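Afp2 (Serratia entomophila, PDB 6RBN) is a tail-sheath-family protein that probably helps build the contractile sheath around the inner tube of the anti-feeding prophage, a phage-tail-like injection system. Local coordinates at residues T101-A106 / T114-V119. Numbering follows the deposited sequence.
Sequences TLIVAA and TAFTTV
The hydroxyl OG1 of Thr101, at the start of the segment that presents Ile103 to helix 112-122, is gripped by two backbone groups, the N-H of Val29 and the carbonyl oxygen of Thr27. On the helix, Thr118 OG1 donates to Thr114 O, one turn back, at 3.1 Å; it lies in the carbonyl plane, with a C=O...donor angle of 147°. No hydrogen bond crosses between strand and helix, whose nearest CA atoms, those of Ile103 and Phe116, are 8.0 Å apart. The contact is wholly apolar and rests on the tip of one isoleucine. Ile103 has its outer arm extended, CD1 anti to CA across the CB-CG1 bond (chi2 173°), and this carries the methyl out toward the helix. There it meets two side chains three residues apart on the same helical face. Ile103 CD1 lies 4.2 Å from Val119 CG2, methyl to methyl, and 4.3 Å from Phe116 CD1, where it approaches the edge of the ring near its plane. The phenyl ring of Phe116 also makes an edge-to-face pair with Phe130 and touches Ile126 and Phe155. The two segments bury just 94 Å² between them; Ile103, Phe116 and Val119 are all buried, with further packing from neighbouring elements. Strand 102-105, helix 112-122 and strand 127-129 form a beta-alpha-beta unit in the subtilisin-like domain: strand 102-105 runs parallel to strands 30-34 and 127-129, which flank it in the mixed sheet. Helix 90-97 touches both elements, Val94 against Ile103 of the strand and Ala91 against Val119 of the helix, while Leu102 and Val104 face helix 173-187 across the sheet.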
loop_
_atom_site.group_PDB
_atom_site.type_symbol
_atom_site.label_atom_id
_atom_site.label_comp_id
_atom_site.label_asym_id
_atom_site.label_seq_id
_atom_site.Cartn_x
_atom_site.Cartn_y
_atom_site.Cartn_z
ATOM N N THR C 101 -13.039 -58.071 61.652
ATOM C CA THR C 101 -14.110 -57.182 62.075
ATOM C C THR C 101 -14.813 -57.653 63.337
ATOM O O THR C 101 -15.374 -56.833 64.064
ATOM C CB THR C 101 -15.139 -57.026 60.954
ATOM O OG1 THR C 101 -15.712 -58.301 60.653
ATOM C CG2 THR C 101 -14.485 -56.476 59.708
ATOM N N LEU C 102 -14.795 -58.952 63.614
ATOM C CA LEU C 102 -15.463 -59.527 64.771
ATOM C C LEU C 102 -14.471 -60.293 65.631
ATOM O O LEU C 102 -13.588 -60.982 65.114
ATOM C CB LEU C 102 -16.588 -60.467 64.339
ATOM C CG LEU C 102 -17.830 -59.854 63.708
ATOM C CD1 LEU C 102 -18.691 -60.947 63.127
ATOM C CD2 LEU C 102 -18.596 -59.090 64.764
ATOM N N ILE C 103 -14.618 -60.174 66.945
ATOM C CA ILE C 103 -13.921 -61.031 67.898
ATOM C C ILE C 103 -14.980 -61.878 68.583
ATOM O O ILE C 103 -15.791 -61.368 69.365
ATOM C CB ILE C 103 -13.097 -60.231 68.912
ATOM C CG1 ILE C 103 -11.958 -59.502 68.207
ATOM C CG2 ILE C 103 -12.539 -61.145 69.984
ATOM C CD1 ILE C 103 -11.204 -58.564 69.102
ATOM N N VAL C 104 -14.980 -63.169 68.289
ATOM C CA VAL C 104 -16.018 -64.081 68.739
ATOM C C VAL C 104 -15.413 -64.936 69.846
ATOM O O VAL C 104 -14.617 -65.841 69.584
ATOM C CB VAL C 104 -16.553 -64.938 67.589
ATOM C CG1 VAL C 104 -17.588 -65.905 68.089
ATOM C CG2 VAL C 104 -17.134 -64.056 66.506
ATOM N N ALA C 105 -15.780 -64.641 71.090
ATOM C CA ALA C 105 -15.334 -65.420 72.241
ATOM C C ALA C 105 -16.091 -66.739 72.238
ATOM O O ALA C 105 -17.231 -66.826 72.689
ATOM C CB ALA C 105 -15.557 -64.652 73.535
ATOM N N ALA C 106 -15.456 -67.780 71.704
ATOM C CA ALA C 106 -16.103 -69.080 71.542
ATOM C C ALA C 106 -15.917 -69.891 72.824
ATOM O O ALA C 106 -15.087 -70.798 72.914
ATOM C CB ALA C 106 -15.539 -69.807 70.331
ATOM N N THR C 114 -9.729 -59.064 78.727
ATOM C CA THR C 114 -8.629 -58.139 78.969
ATOM C C THR C 114 -7.813 -57.856 77.716
ATOM O O THR C 114 -7.066 -56.875 77.695
ATOM C CB THR C 114 -7.712 -58.666 80.077
ATOM O OG1 THR C 114 -6.709 -57.687 80.368
ATOM C CG2 THR C 114 -7.046 -59.959 79.662
ATOM N N ALA C 115 -7.940 -58.680 76.681
ATOM C CA ALA C 115 -7.328 -58.402 75.392
ATOM C C ALA C 115 -8.295 -57.757 74.414
ATOM O O ALA C 115 -7.856 -57.218 73.395
ATOM C CB ALA C 115 -6.759 -59.685 74.785
ATOM N N PHE C 116 -9.597 -57.825 74.691
ATOM C CA PHE C 116 -10.564 -57.020 73.957
ATOM C C PHE C 116 -10.353 -55.538 74.230
ATOM O O PHE C 116 -10.293 -54.730 73.299
ATOM C CB PHE C 116 -11.980 -57.438 74.343
ATOM C CG PHE C 116 -13.048 -56.620 73.709
ATOM C CD1 PHE C 116 -13.375 -56.802 72.382
ATOM C CD2 PHE C 116 -13.738 -55.674 74.445
ATOM C CE1 PHE C 116 -14.361 -56.050 71.802
ATOM C CE2 PHE C 116 -14.721 -54.923 73.865
ATOM C CZ PHE C 116 -15.033 -55.110 72.547
ATOM N N THR C 117 -10.224 -55.165 75.503
ATOM C CA THR C 117 -10.058 -53.765 75.874
ATOM C C THR C 117 -8.691 -53.205 75.501
ATOM O O THR C 117 -8.510 -51.985 75.551
ATOM C CB THR C 117 -10.300 -53.594 77.372
ATOM O OG1 THR C 117 -10.242 -52.203 77.711
ATOM C CG2 THR C 117 -9.260 -54.351 78.174
ATOM N N THR C 118 -7.732 -54.058 75.139
ATOM C CA THR C 118 -6.458 -53.569 74.623
ATOM C C THR C 118 -6.615 -53.031 73.208
ATOM O O THR C 118 -6.223 -51.894 72.920
ATOM C CB THR C 118 -5.416 -54.685 74.661
ATOM O OG1 THR C 118 -5.219 -55.106 76.015
ATOM C CG2 THR C 118 -4.099 -54.206 74.090
ATOM N N VAL C 119 -7.201 -53.827 72.312
ATOM C CA VAL C 119 -7.309 -53.420 70.915
ATOM C C VAL C 119 -8.383 -52.363 70.695
ATOM O O VAL C 119 -8.380 -51.704 69.649
ATOM C CB VAL C 119 -7.575 -54.632 70.007
ATOM C CG1 VAL C 119 -6.442 -55.629 70.118
ATOM C CG2 VAL C 119 -8.889 -55.288 70.350
#